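Local structure of cytochrome C-type biogenesis protein ccmF (Thermus thermophilus, 6ZMQ) at residues 183-193 against 233-244; 224-232 against 639-647. The protein probably binds heme in the membrane and joins it to apocytochromes as the heme lyase of cytochrome c maturation. All coordinates share one frame; numbering follows the deposited sequence.

Contact 1: residues 183-193 against 233-244. With PTY (phosphatidylethanolamine), chain G.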
loop_
_atom_site.group_PDB
_atom_site.type_symbol
_atom_site.label_atom_id
_atom_site.label_comp_id
_atom_site.label_asym_id
_atom_site.label_seq_id
_atom_site.Cartn_x
_atom_site.Cartn_y
_atom_site.Cartn_z
ATOM N N HIS A 183 -1.939 18.263 4.700
ATOM C CA HIS A 183 -2.912 17.180 4.779
ATOM C C HIS A 183 -2.361 16.066 5.654
ATOM O O HIS A 183 -1.148 15.897 5.793
ATOM C CB HIS A 183 -3.287 16.623 3.400
ATOM C CG HIS A 183 -4.543 15.796 3.392
ATOM N ND1 HIS A 183 -5.802 16.346 3.498
ATOM C CD2 HIS A 183 -4.728 14.459 3.274
ATOM C CE1 HIS A 183 -6.707 15.385 3.451
ATOM N NE2 HIS A 183 -6.082 14.229 3.319
ATOM N N TRP A 184 -3.290 15.312 6.241
ATOM C CA TRP A 184 -3.025 14.274 7.224
ATOM C C TRP A 184 -2.621 12.936 6.610
ATOM O O TRP A 184 -2.019 12.117 7.317
ATOM C CB TRP A 184 -4.259 14.099 8.133
ATOM C CG TRP A 184 -5.647 14.353 7.501
ATOM C CD1 TRP A 184 -6.246 15.568 7.247
ATOM C CD2 TRP A 184 -6.588 13.359 7.076
ATOM N NE1 TRP A 184 -7.483 15.379 6.683
ATOM C CE2 TRP A 184 -7.720 14.035 6.572
ATOM C CE3 TRP A 184 -6.583 11.963 7.070
ATOM C CZ2 TRP A 184 -8.833 13.360 6.070
ATOM C CZ3 TRP A 184 -7.692 11.296 6.571
ATOM C CH2 TRP A 184 -8.798 11.995 6.075
ATOM N N MET A 185 -2.937 12.690 5.331
ATOM C CA MET A 185 -2.596 11.406 4.718
ATOM C C MET A 185 -1.091 11.275 4.489
ATOM O O MET A 185 -0.558 10.164 4.518
ATOM C CB MET A 185 -3.394 11.185 3.428
ATOM C CG MET A 185 -3.358 9.739 2.880
ATOM S SD MET A 185 -4.935 9.205 2.197
ATOM C CE MET A 185 -5.897 9.119 3.708
ATOM N N MET A 186 -0.365 12.403 4.383
ATOM C CA MET A 186 1.105 12.362 4.399
ATOM C C MET A 186 1.664 11.892 5.744
ATOM O O MET A 186 2.841 11.514 5.827
ATOM C CB MET A 186 1.674 13.732 3.996
ATOM C CG MET A 186 3.069 13.653 3.327
ATOM S SD MET A 186 4.019 15.170 3.095
ATOM C CE MET A 186 3.193 15.832 1.644
ATOM N N ALA A 187 0.842 11.895 6.788
ATOM C CA ALA A 187 1.072 11.121 7.996
ATOM C C ALA A 187 0.704 9.647 7.842
ATOM O O ALA A 187 1.504 8.778 8.207
ATOM C CB ALA A 187 0.252 11.718 9.137
ATOM N N VAL A 188 -0.479 9.332 7.301
ATOM C CA VAL A 188 -1.013 7.981 7.462
ATOM C C VAL A 188 -0.780 7.065 6.256
ATOM O O VAL A 188 -0.826 5.837 6.415
ATOM C CB VAL A 188 -2.511 8.007 7.856
ATOM C CG1 VAL A 188 -2.740 9.009 9.000
ATOM C CG2 VAL A 188 -3.405 8.317 6.674
ATOM N N HIS A 189 -0.521 7.614 5.070
ATOM C CA HIS A 189 -0.030 6.791 3.964
ATOM C C HIS A 189 1.360 6.169 4.185
ATOM O O HIS A 189 1.579 5.068 3.648
ATOM C CB HIS A 189 -0.103 7.615 2.666
ATOM C CG HIS A 189 0.336 6.899 1.432
ATOM N ND1 HIS A 189 1.657 6.792 1.052
ATOM C CD2 HIS A 189 -0.384 6.290 0.466
ATOM C CE1 HIS A 189 1.729 6.139 -0.094
ATOM N NE2 HIS A 189 0.502 5.824 -0.470
ATOM N N PRO A 190 2.346 6.800 4.875
ATOM C CA PRO A 190 3.561 6.028 5.227
ATOM C C PRO A 190 3.332 4.812 6.124
ATOM O O PRO A 190 3.754 3.708 5.737
ATOM C CB PRO A 190 4.431 7.075 5.930
ATOM C CG PRO A 190 4.118 8.321 5.220
ATOM C CD PRO A 190 2.647 8.254 4.954
ATOM N N VAL A 191 2.628 4.966 7.258
ATOM C CA VAL A 191 2.504 3.905 8.266
ATOM C C VAL A 191 1.720 2.716 7.737
ATOM O O VAL A 191 2.075 1.564 8.031
ATOM C CB VAL A 191 1.831 4.451 9.546
ATOM C CG1 VAL A 191 2.077 3.526 10.743
ATOM C CG2 VAL A 191 2.293 5.864 9.833
ATOM N N LEU A 192 0.748 2.993 6.859
ATOM C CA LEU A 192 -0.051 1.984 6.161
ATOM C C LEU A 192 0.806 1.018 5.352
ATOM O O LEU A 192 0.442 -0.155 5.182
ATOM C CB LEU A 192 -1.049 2.680 5.233
ATOM C CG LEU A 192 -2.501 2.740 5.677
ATOM C CD1 LEU A 192 -3.024 1.350 5.532
ATOM C CD2 LEU A 192 -2.685 3.201 7.116
ATOM N N MET A 193 1.931 1.493 4.823
ATOM C CA MET A 193 2.825 0.563 4.151
ATOM C C MET A 193 3.834 -0.075 5.098
ATOM O O MET A 193 4.195 -1.242 4.887
ATOM C CB MET A 193 3.479 1.242 2.954
ATOM C CG MET A 193 2.595 1.059 1.740
ATOM S SD MET A 193 2.979 1.868 0.196
ATOM C CE MET A 193 1.378 2.609 -0.036
ATOM N N PHE A 233 -3.319 -3.879 4.662
ATOM C CA PHE A 233 -2.616 -2.619 4.860
ATOM C C PHE A 233 -2.001 -2.124 3.549
ATOM O O PHE A 233 -2.027 -0.919 3.263
ATOM C CB PHE A 233 -1.579 -2.793 5.966
ATOM C CG PHE A 233 -2.173 -2.741 7.356
ATOM C CD1 PHE A 233 -3.094 -1.759 7.688
ATOM C CD2 PHE A 233 -1.844 -3.699 8.313
ATOM C CE1 PHE A 233 -3.656 -1.704 8.956
ATOM C CE2 PHE A 233 -2.414 -3.650 9.591
ATOM C CZ PHE A 233 -3.315 -2.652 9.904
ATOM N N LEU A 234 -1.502 -3.048 2.712
ATOM C CA LEU A 234 -1.052 -2.694 1.360
ATOM C C LEU A 234 -2.176 -2.167 0.468
ATOM O O LEU A 234 -1.975 -1.186 -0.263
ATOM C CB LEU A 234 -0.367 -3.890 0.684
ATOM C CG LEU A 234 1.166 -3.949 0.642
ATOM C CD1 LEU A 234 1.812 -3.943 1.973
ATOM C CD2 LEU A 234 1.603 -5.206 -0.110
ATOM N N THR A 235 -3.353 -2.809 0.482
ATOM C CA THR A 235 -4.429 -2.369 -0.407
ATOM C C THR A 235 -5.020 -1.042 0.063
ATOM O O THR A 235 -5.336 -0.177 -0.765
ATOM C CB THR A 235 -5.502 -3.470 -0.603
ATOM O OG1 THR A 235 -6.346 -3.140 -1.715
ATOM C CG2 THR A 235 -6.379 -3.777 0.608
ATOM N N ALA A 236 -5.139 -0.843 1.387
ATOM C CA ALA A 236 -5.580 0.443 1.914
ATOM C C ALA A 236 -4.568 1.555 1.632
ATOM O O ALA A 236 -4.953 2.697 1.361
ATOM C CB ALA A 236 -5.878 0.325 3.405
ATOM N N GLY A 237 -3.270 1.222 1.653
ATOM C CA GLY A 237 -2.251 2.183 1.256
ATOM C C GLY A 237 -2.318 2.583 -0.211
ATOM O O GLY A 237 -2.180 3.763 -0.544
ATOM N N LYS A 238 -2.510 1.607 -1.110
ATOM C CA LYS A 238 -2.569 1.930 -2.539
ATOM C C LYS A 238 -3.833 2.708 -2.906
ATOM O O LYS A 238 -3.765 3.699 -3.651
ATOM C CB LYS A 238 -2.430 0.662 -3.386
ATOM C CG LYS A 238 -2.125 0.868 -4.909
ATOM C CD LYS A 238 -1.204 2.054 -5.339
ATOM C CE LYS A 238 0.250 2.090 -4.800
ATOM N NZ LYS A 238 0.828 3.463 -5.001
ATOM N N VAL A 239 -4.993 2.290 -2.375
ATOM C CA VAL A 239 -6.237 3.033 -2.602
ATOM C C VAL A 239 -6.185 4.427 -1.955
ATOM O O VAL A 239 -6.639 5.418 -2.554
ATOM C CB VAL A 239 -7.438 2.194 -2.103
ATOM C CG1 VAL A 239 -8.741 2.942 -2.261
ATOM C CG2 VAL A 239 -7.556 0.889 -2.900
ATOM N N ALA A 240 -5.548 4.545 -0.783
ATOM C CA ALA A 240 -5.421 5.832 -0.109
ATOM C C ALA A 240 -4.475 6.772 -0.853
ATOM O O ALA A 240 -4.742 7.977 -0.941
ATOM C CB ALA A 240 -4.948 5.607 1.328
ATOM N N GLY A 241 -3.376 6.237 -1.400
ATOM C CA GLY A 241 -2.490 7.036 -2.238
ATOM C C GLY A 241 -3.144 7.503 -3.523
ATOM O O GLY A 241 -2.910 8.634 -3.968
ATOM N N MET A 242 -3.990 6.648 -4.116
ATOM C CA MET A 242 -4.824 7.037 -5.255
ATOM C C MET A 242 -5.756 8.205 -4.933
ATOM O O MET A 242 -5.797 9.197 -5.685
ATOM C CB MET A 242 -5.663 5.846 -5.716
ATOM C CG MET A 242 -5.122 5.008 -6.854
ATOM S SD MET A 242 -6.153 3.535 -6.956
ATOM C CE MET A 242 -6.460 3.438 -8.710
ATOM N N TRP A 243 -6.491 8.099 -3.811
ATOM C CA TRP A 243 -7.440 9.139 -3.400
ATOM C C TRP A 243 -6.728 10.447 -3.098
ATOM O O TRP A 243 -7.222 11.530 -3.443
ATOM C CB TRP A 243 -8.236 8.689 -2.165
ATOM C CG TRP A 243 -9.027 9.822 -1.517
ATOM C CD1 TRP A 243 -10.274 10.247 -1.872
ATOM C CD2 TRP A 243 -8.610 10.675 -0.433
ATOM N NE1 TRP A 243 -10.660 11.305 -1.083
ATOM C CE2 TRP A 243 -9.655 11.588 -0.196
ATOM C CE3 TRP A 243 -7.451 10.763 0.345
ATOM C CZ2 TRP A 243 -9.585 12.568 0.798
ATOM C CZ3 TRP A 243 -7.383 11.740 1.333
ATOM C CH2 TRP A 243 -8.443 12.628 1.549
ATOM N N TRP A 244 -5.567 10.353 -2.457
ATOM C CA TRP A 244 -4.835 11.541 -2.048
ATOM C C TRP A 244 -4.214 12.243 -3.251
ATOM O O TRP A 244 -4.254 13.479 -3.337
ATOM C CB TRP A 244 -3.800 11.115 -1.007
ATOM C CG TRP A 244 -2.805 12.121 -0.570
ATOM C CD1 TRP A 244 -2.952 13.477 -0.497
ATOM C CD2 TRP A 244 -1.493 11.841 -0.107
ATOM N NE1 TRP A 244 -1.803 14.058 -0.048
ATOM C CE2 TRP A 244 -0.889 13.071 0.207
ATOM C CE3 TRP A 244 -0.761 10.664 0.066
ATOM C CZ2 TRP A 244 0.408 13.155 0.681
ATOM C CZ3 TRP A 244 0.509 10.748 0.557
ATOM C CH2 TRP A 244 1.096 11.984 0.831
HETATM C C1 PTY G . -8.375 -11.369 14.253
HETATM C C2 PTY G . -9.627 -18.968 12.701
HETATM C C3 PTY G . -8.424 -18.555 13.550
HETATM O O4 PTY G . -7.536 -10.510 13.521
HETATM C C5 PTY G . -7.359 -13.758 14.443
HETATM C C6 PTY G . -7.597 -12.382 15.114
HETATM O O7 PTY G . -8.265 -12.522 16.342
HETATM C C8 PTY G . -7.603 -11.955 17.441
HETATM O O10 PTY G . -6.508 -12.308 17.719
HETATM C C11 PTY G . -8.300 -10.894 18.295
HETATM C C12 PTY G . -7.389 -9.687 18.527
HETATM C C13 PTY G . -8.222 -8.500 19.017
HETATM C C14 PTY G . -8.341 -7.450 17.915
HETATM C C15 PTY G . -9.653 -7.624 17.148
HETATM C C16 PTY G . -9.817 -6.419 16.220
HETATM C C17 PTY G . -11.021 -6.641 15.306
HETATM C C18 PTY G . -11.061 -5.561 14.226
HETATM C C19 PTY G . -11.074 -4.158 14.839
HETATM C C20 PTY G . -10.648 -3.137 13.779
HETATM C C21 PTY G . -10.997 -1.738 14.287
HETATM C C22 PTY G . -10.717 -0.658 13.243
HETATM C C23 PTY G . -11.416 -0.972 11.919
HETATM C C24 PTY G . -10.944 -0.009 10.828
HETATM C C25 PTY G . -9.418 0.020 10.720
HETATM C C26 PTY G . -9.042 1.384 10.148
HETATM C C27 PTY G . -7.725 1.846 10.761
HETATM C C28 PTY G . -7.700 3.370 10.749
HETATM C C29 PTY G . -7.439 3.847 12.176
HETATM C C30 PTY G . -7.236 -9.253 14.079
HETATM C C31 PTY G . -7.765 -7.945 13.469
HETATM O O30 PTY G . -6.552 -9.200 15.044
HETATM C C32 PTY G . -6.769 -6.795 13.695
HETATM C C33 PTY G . -7.381 -5.411 13.431
HETATM C C34 PTY G . -6.680 -4.711 12.261
HETATM C C35 PTY G . -7.308 -5.147 10.939
HETATM C C36 PTY G . -7.430 -3.988 9.949
HETATM C C37 PTY G . -6.598 -4.270 8.695
HETATM C C38 PTY G . -7.499 -4.658 7.521
HETATM C C39 PTY G . -8.447 -3.515 7.161
HETATM C C40 PTY G . -7.696 -2.490 6.321
HETATM C C41 PTY G . -8.331 -1.116 6.505
HETATM C C42 PTY G . -7.261 -0.202 7.094
HETATM C C43 PTY G . -7.504 1.242 6.667
HETATM C C44 PTY G . -6.374 2.126 7.189
HETATM P P1 PTY G . -8.605 -16.131 14.579
HETATM O O11 PTY G . -8.111 -17.192 13.411
HETATM O O12 PTY G . -10.035 -16.464 14.924
HETATM O O13 PTY G . -7.799 -16.372 15.833
HETATM O O14 PTY G . -8.501 -14.531 14.141
HETATM N N1 PTY G . -9.199 -19.940 11.707
#

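Contact 2: residues 224-232 against 639-647. With PTY (phosphatidylethanolamine), chain F.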
loop_
_atom_site.group_PDB
_atom_site.type_symbol
_atom_site.label_atom_id
_atom_site.label_comp_id
_atom_site.label_asym_id
_atom_site.label_seq_id
_atom_site.Cartn_x
_atom_site.Cartn_y
_atom_site.Cartn_z
ATOM N N ARG A 224 -1.327 -17.219 8.313
ATOM C CA ARG A 224 -2.287 -16.757 7.307
ATOM C C ARG A 224 -2.843 -15.364 7.604
ATOM O O ARG A 224 -3.081 -14.574 6.676
ATOM C CB ARG A 224 -3.390 -17.825 7.210
ATOM C CG ARG A 224 -4.713 -17.446 6.566
ATOM C CD ARG A 224 -5.840 -17.133 7.575
ATOM N NE ARG A 224 -7.194 -17.084 7.008
ATOM C CZ ARG A 224 -7.655 -16.227 6.093
ATOM N NH1 ARG A 224 -8.869 -16.406 5.595
ATOM N NH2 ARG A 224 -6.933 -15.201 5.653
ATOM N N TRP A 225 -2.978 -15.018 8.884
ATOM C CA TRP A 225 -3.636 -13.762 9.228
ATOM C C TRP A 225 -2.693 -12.580 9.043
ATOM O O TRP A 225 -3.138 -11.479 8.702
ATOM C CB TRP A 225 -4.192 -13.849 10.652
ATOM C CG TRP A 225 -5.452 -14.729 10.755
ATOM C CD1 TRP A 225 -5.621 -15.781 11.609
ATOM C CD2 TRP A 225 -6.690 -14.624 10.012
ATOM N NE1 TRP A 225 -6.856 -16.353 11.433
ATOM C CE2 TRP A 225 -7.536 -15.658 10.468
ATOM C CE3 TRP A 225 -7.163 -13.767 9.009
ATOM C CZ2 TRP A 225 -8.817 -15.854 9.957
ATOM C CZ3 TRP A 225 -8.437 -13.966 8.513
ATOM C CH2 TRP A 225 -9.244 -15.001 8.981
ATOM N N TRP A 226 -1.385 -12.800 9.225
ATOM C CA TRP A 226 -0.399 -11.768 8.903
ATOM C C TRP A 226 -0.331 -11.524 7.405
ATOM O O TRP A 226 -0.117 -10.389 6.972
ATOM C CB TRP A 226 0.994 -12.152 9.398
ATOM C CG TRP A 226 1.188 -12.028 10.849
ATOM C CD1 TRP A 226 1.596 -10.926 11.536
ATOM C CD2 TRP A 226 1.045 -13.073 11.811
ATOM N NE1 TRP A 226 1.703 -11.214 12.877
ATOM C CE2 TRP A 226 1.361 -12.526 13.072
ATOM C CE3 TRP A 226 0.657 -14.415 11.732
ATOM C CZ2 TRP A 226 1.302 -13.275 14.244
ATOM C CZ3 TRP A 226 0.600 -15.160 12.900
ATOM C CH2 TRP A 226 0.921 -14.589 14.138
ATOM N N THR A 227 -0.514 -12.578 6.603
ATOM C CA THR A 227 -0.555 -12.421 5.152
ATOM C C THR A 227 -1.768 -11.608 4.713
ATOM O O THR A 227 -1.626 -10.653 3.933
ATOM C CB THR A 227 -0.565 -13.795 4.476
ATOM O OG1 THR A 227 -1.843 -14.420 4.663
ATOM C CG2 THR A 227 0.506 -14.681 5.085
ATOM N N LEU A 228 -2.956 -11.924 5.259
ATOM C CA LEU A 228 -4.157 -11.160 4.907
ATOM C C LEU A 228 -4.092 -9.724 5.426
ATOM O O LEU A 228 -4.376 -8.787 4.673
ATOM C CB LEU A 228 -5.422 -11.841 5.437
ATOM C CG LEU A 228 -6.691 -10.988 5.224
ATOM C CD1 LEU A 228 -7.082 -10.799 3.744
ATOM C CD2 LEU A 228 -7.850 -11.426 6.059
ATOM N N ILE A 229 -3.658 -9.532 6.678
ATOM C CA ILE A 229 -3.591 -8.209 7.293
ATOM C C ILE A 229 -2.508 -7.348 6.639
ATOM O O ILE A 229 -2.705 -6.145 6.429
ATOM C CB ILE A 229 -3.413 -8.381 8.819
ATOM C CG1 ILE A 229 -4.793 -8.517 9.490
ATOM C CG2 ILE A 229 -2.529 -7.315 9.465
ATOM C CD1 ILE A 229 -4.792 -9.032 10.923
ATOM N N ALA A 230 -1.397 -7.962 6.222
ATOM C CA ALA A 230 -0.344 -7.260 5.488
ATOM C C ALA A 230 -0.830 -6.804 4.127
ATOM O O ALA A 230 -0.555 -5.670 3.707
ATOM C CB ALA A 230 0.856 -8.181 5.288
ATOM N N TRP A 231 -1.582 -7.670 3.436
ATOM C CA TRP A 231 -2.173 -7.278 2.166
ATOM C C TRP A 231 -3.283 -6.249 2.344
ATOM O O TRP A 231 -3.507 -5.430 1.450
ATOM C CB TRP A 231 -2.705 -8.512 1.459
ATOM C CG TRP A 231 -3.316 -8.230 0.133
ATOM C CD1 TRP A 231 -2.678 -8.250 -1.065
ATOM C CD2 TRP A 231 -4.691 -7.892 -0.149
ATOM N NE1 TRP A 231 -3.552 -7.936 -2.074
ATOM C CE2 TRP A 231 -4.791 -7.708 -1.537
ATOM C CE3 TRP A 231 -5.833 -7.706 0.641
ATOM C CZ2 TRP A 231 -5.977 -7.360 -2.154
ATOM C CZ3 TRP A 231 -7.018 -7.354 0.019
ATOM C CH2 TRP A 231 -7.082 -7.198 -1.364
ATOM N N GLY A 232 -4.011 -6.296 3.459
ATOM C CA GLY A 232 -5.039 -5.300 3.717
ATOM C C GLY A 232 -4.463 -3.926 3.972
ATOM O O GLY A 232 -5.005 -2.917 3.501
ATOM N N LEU A 639 -14.644 -2.504 4.177
ATOM C CA LEU A 639 -15.692 -3.204 4.917
ATOM C C LEU A 639 -15.934 -4.645 4.460
ATOM O O LEU A 639 -16.900 -5.261 4.925
ATOM C CB LEU A 639 -16.997 -2.400 4.858
ATOM C CG LEU A 639 -17.142 -1.160 5.760
ATOM C CD1 LEU A 639 -16.833 0.173 5.096
ATOM C CD2 LEU A 639 -18.567 -1.136 6.279
ATOM N N GLY A 640 -15.143 -5.180 3.525
ATOM C CA GLY A 640 -15.101 -6.616 3.295
ATOM C C GLY A 640 -13.929 -7.370 3.901
ATOM O O GLY A 640 -14.100 -8.453 4.487
ATOM N N THR A 641 -12.719 -6.815 3.736
ATOM C CA THR A 641 -11.521 -7.406 4.335
ATOM C C THR A 641 -11.581 -7.325 5.863
ATOM O O THR A 641 -11.062 -8.205 6.566
ATOM C CB THR A 641 -10.281 -6.712 3.748
ATOM O OG1 THR A 641 -10.248 -6.963 2.338
ATOM C CG2 THR A 641 -8.949 -7.216 4.336
ATOM N N LEU A 642 -12.260 -6.298 6.400
ATOM C CA LEU A 642 -12.598 -6.325 7.820
ATOM C C LEU A 642 -13.597 -7.431 8.161
ATOM O O LEU A 642 -13.599 -7.926 9.294
ATOM C CB LEU A 642 -13.135 -4.965 8.266
ATOM C CG LEU A 642 -12.090 -3.857 8.378
ATOM C CD1 LEU A 642 -12.756 -2.497 8.331
ATOM C CD2 LEU A 642 -11.303 -4.014 9.662
ATOM N N TYR A 643 -14.451 -7.834 7.210
ATOM C CA TYR A 643 -15.427 -8.889 7.499
ATOM C C TYR A 643 -14.781 -10.273 7.457
ATOM O O TYR A 643 -15.304 -11.217 8.063
ATOM C CB TYR A 643 -16.637 -8.803 6.553
ATOM C CG TYR A 643 -17.850 -9.621 7.004
ATOM C CD1 TYR A 643 -18.790 -9.062 7.863
ATOM C CD2 TYR A 643 -18.037 -10.951 6.609
ATOM C CE1 TYR A 643 -19.883 -9.785 8.305
ATOM C CE2 TYR A 643 -19.127 -11.684 7.056
ATOM C CZ TYR A 643 -20.048 -11.089 7.897
ATOM O OH TYR A 643 -21.140 -11.796 8.345
ATOM N N ILE A 644 -13.671 -10.429 6.721
ATOM C CA ILE A 644 -12.896 -11.673 6.830
ATOM C C ILE A 644 -12.351 -11.836 8.254
ATOM O O ILE A 644 -12.350 -12.939 8.820
ATOM C CB ILE A 644 -11.769 -11.723 5.779
ATOM C CG1 ILE A 644 -12.293 -11.332 4.386
ATOM C CG2 ILE A 644 -11.109 -13.117 5.771
ATOM C CD1 ILE A 644 -12.883 -12.464 3.575
ATOM N N LEU A 645 -11.930 -10.731 8.865
ATOM C CA LEU A 645 -11.626 -10.674 10.288
ATOM C C LEU A 645 -12.927 -10.577 11.099
ATOM O O LEU A 645 -14.035 -10.580 10.559
ATOM C CB LEU A 645 -10.704 -9.489 10.554
ATOM C CG LEU A 645 -9.511 -9.504 9.594
ATOM C CD1 LEU A 645 -8.862 -8.149 9.484
ATOM C CD2 LEU A 645 -8.488 -10.543 10.007
ATOM N N TRP A 646 -12.800 -10.493 12.421
ATOM C CA TRP A 646 -14.006 -10.364 13.236
ATOM C C TRP A 646 -14.438 -8.902 13.316
ATOM O O TRP A 646 -13.615 -8.037 13.649
ATOM C CB TRP A 646 -13.796 -10.953 14.631
ATOM C CG TRP A 646 -15.049 -11.545 15.224
ATOM C CD1 TRP A 646 -15.481 -12.835 15.098
ATOM C CD2 TRP A 646 -16.003 -10.884 16.068
ATOM N NE1 TRP A 646 -16.656 -13.012 15.787
ATOM C CE2 TRP A 646 -16.997 -11.833 16.397
ATOM C CE3 TRP A 646 -16.119 -9.584 16.571
ATOM C CZ2 TRP A 646 -18.090 -11.521 17.205
ATOM C CZ3 TRP A 646 -17.208 -9.276 17.376
ATOM C CH2 TRP A 646 -18.177 -10.241 17.684
ATOM N N PRO A 647 -15.703 -8.577 12.969
ATOM C CA PRO A 647 -16.257 -7.217 13.059
ATOM C C PRO A 647 -16.247 -6.641 14.473
ATOM O O PRO A 647 -16.090 -5.430 14.599
ATOM C CB PRO A 647 -17.709 -7.380 12.578
ATOM C CG PRO A 647 -17.968 -8.837 12.514
ATOM C CD PRO A 647 -16.651 -9.508 12.331
HETATM C C1 PTY F . -1.848 -11.222 14.019
HETATM C C2 PTY F . -3.234 -18.338 12.069
HETATM C C3 PTY F . -3.077 -17.793 13.489
HETATM O O4 PTY F . -1.225 -9.981 14.184
HETATM C C5 PTY F . -3.088 -13.039 15.272
HETATM C C6 PTY F . -2.431 -11.654 15.361
HETATM O O7 PTY F . -3.407 -10.707 15.704
HETATM C C8 PTY F . -3.397 -10.202 17.013
HETATM O O10 PTY F . -3.282 -10.932 17.941
HETATM C C11 PTY F . -3.551 -8.694 17.242
HETATM C C12 PTY F . -3.244 -8.345 18.699
HETATM C C13 PTY F . -3.349 -6.839 18.962
HETATM C C14 PTY F . -4.775 -6.345 18.706
HETATM C C15 PTY F . -4.986 -4.969 19.340
HETATM C C16 PTY F . -6.101 -4.253 18.577
HETATM C C17 PTY F . -5.942 -2.732 18.666
HETATM C C18 PTY F . -5.504 -2.073 17.348
HETATM C C19 PTY F . -6.061 -2.747 16.090
HETATM C C20 PTY F . -6.474 -1.706 15.044
HETATM C C21 PTY F . -5.258 -0.992 14.446
HETATM C C22 PTY F . -5.736 0.031 13.409
HETATM C C23 PTY F . -4.668 0.324 12.350
HETATM C C24 PTY F . -4.084 1.723 12.582
HETATM C C25 PTY F . -4.034 2.508 11.267
HETATM C C26 PTY F . -3.694 3.977 11.530
HETATM C C27 PTY F . -4.252 4.845 10.404
HETATM C C28 PTY F . -4.547 6.236 10.962
HETATM C C29 PTY F . -5.757 6.843 10.259
HETATM C C30 PTY F . -1.303 -9.115 13.087
HETATM C C31 PTY F . -0.889 -7.648 13.233
HETATM O O30 PTY F . -1.674 -9.518 12.035
HETATM C C32 PTY F . -1.622 -6.910 14.354
HETATM C C33 PTY F . -1.279 -5.422 14.259
HETATM C C34 PTY F . -2.544 -4.573 14.393
HETATM C C35 PTY F . -2.361 -3.293 13.579
HETATM C C36 PTY F . -1.262 -2.442 14.220
HETATM C C37 PTY F . -1.535 -0.950 13.989
HETATM C C38 PTY F . -0.451 -0.082 14.636
HETATM C C39 PTY F . -0.662 1.404 14.341
HETATM C C40 PTY F . -0.270 2.234 15.562
HETATM C C41 PTY F . -0.634 3.704 15.353
HETATM C C42 PTY F . -2.058 3.936 15.853
HETATM C C43 PTY F . -2.017 4.913 17.025
HETATM C C44 PTY F . -3.369 5.616 17.100
HETATM P P1 PTY F . -2.655 -15.607 14.888
HETATM O O11 PTY F . -2.995 -16.392 13.476
HETATM O O12 PTY F . -1.484 -16.299 15.544
HETATM O O13 PTY F . -3.839 -15.739 15.816
HETATM O O14 PTY F . -2.307 -14.006 14.611
HETATM N N1 PTY F . -3.620 -19.737 12.135
#

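Contact 1: residues 183-193 against 233-244
W244 meets M185, M186 and H189 in an aromatic cluster at one end of this helix pair. Its indole takes M185 CB over the face of the five-membered ring, 4.3 Å from the centroid, and M186 CG packs 3.6 Å from its CH2. It turns an edge toward the face of the H189 imidazole in an offset edge-to-face pair, planes at 60°. H183 completes the cluster, its NE2 3.4 Å from W243 CH2. M185 fits between W243 and W244, over A240, because its flexible chain, bent at chi2 and chi3, lays the polarisable sulfur at the rim of W243, with SD 3.5 Å from CE3: a Met-aromatic contact.

Close backbone packing dominates further along. With CG trans to the backbone N (chi1 -179°), the H189 ring reaches the glycine surface, CD2 lying 3.5 Å from G241 CA. L192 CD1 meets A236 CB at 3.7 Å and the edge of the F233 ring; an acyl chain of a phosphatidylethanolamine lies over one face of that ring and also touches A236 and L192.

No hydrogen bond joins the segments. Helices 185-213 and 224-247 pack as an antiparallel pair, H189 a knob in the G237/A240/G241/W244 hole, consistent with their predicted place in the membrane.

Contact 2: residues 224-232 against 639-647
This is a buried, apolar contact between the first turns of helix 224-247 and the last turns of helix 627-644, running nearly antiparallel at 168° beside the bound heme and phosphatidylethanolamine. It brings together parts of the chain more than 400 residues apart. The axes of the short segments come no closer than 10.9 Å, and side chains span most of that distance.

L228 and I644 meet at the middle. L228 points its CB at the other helix, and the trans chi1 (174°) places CD2 3.7 Å from I644 CG2. L645, the first residue to leave the helical conformation, slides its side chain past that of W225 in the opposite sense and brings CD2 to 3.6 Å from CE3 of the indole. Its other methyl, CD1, packs on I229 CG1. Toward G232, T641 CG2 faces L228 CD1 at 4.1 Å, while OG1 lies at the ring edge of W231, 4.0 Å from CZ3, and has a weak hydrogen bond to M637 O. W231 NE1 is satisfied by T272 OG1.

R224 folds over one face of the W225 indole, its guanidinium covered by W225 CZ3. R224 NH2 hydrogen-bonds to heme O2D, and R502 gathers with it at the heme. The indole also meets two lipids: CD1 lies 3.3 Å from O11 of a phosphatidylethanolamine whose head group adjoins W226, and NE1 is weakly hydrogen-bonded to O11 of another.

No hydrogen bond crosses between the segments, consistent with association mainly through apolar packing, with heme and lipid covering its sides. Branched aliphatic side chains and the broad indole supply an apolar wall, while the arginine's charge is directed to the heme, where it would probably offset the negative charge of a propionate.

Overall arrangement
Both contacts draw on helix 224-247: contact 2 uses its beginning and contact 1 the part that follows, their centres about 17 Å apart. Both are buried and lined by phosphatidylethanolamine, but contact 1 lies nearer the centre of the chain, about 7 Å from it against about 14 Å. Contact 1 has the closer axes, 8.5 Å, its glycines allowing near backbones, and the larger buried area, 734 Å² against 332 Å², to which W244, L192 and M185 contribute most; its chemistry is aromatic and sulfur-rich, away from the annotated sites. Contact 2 is wider and bridged by aliphatic side chains beside the heme, with an arginine serving the cofactor. Helix 224-247 thus joins helix 185-213 to helix 627-644.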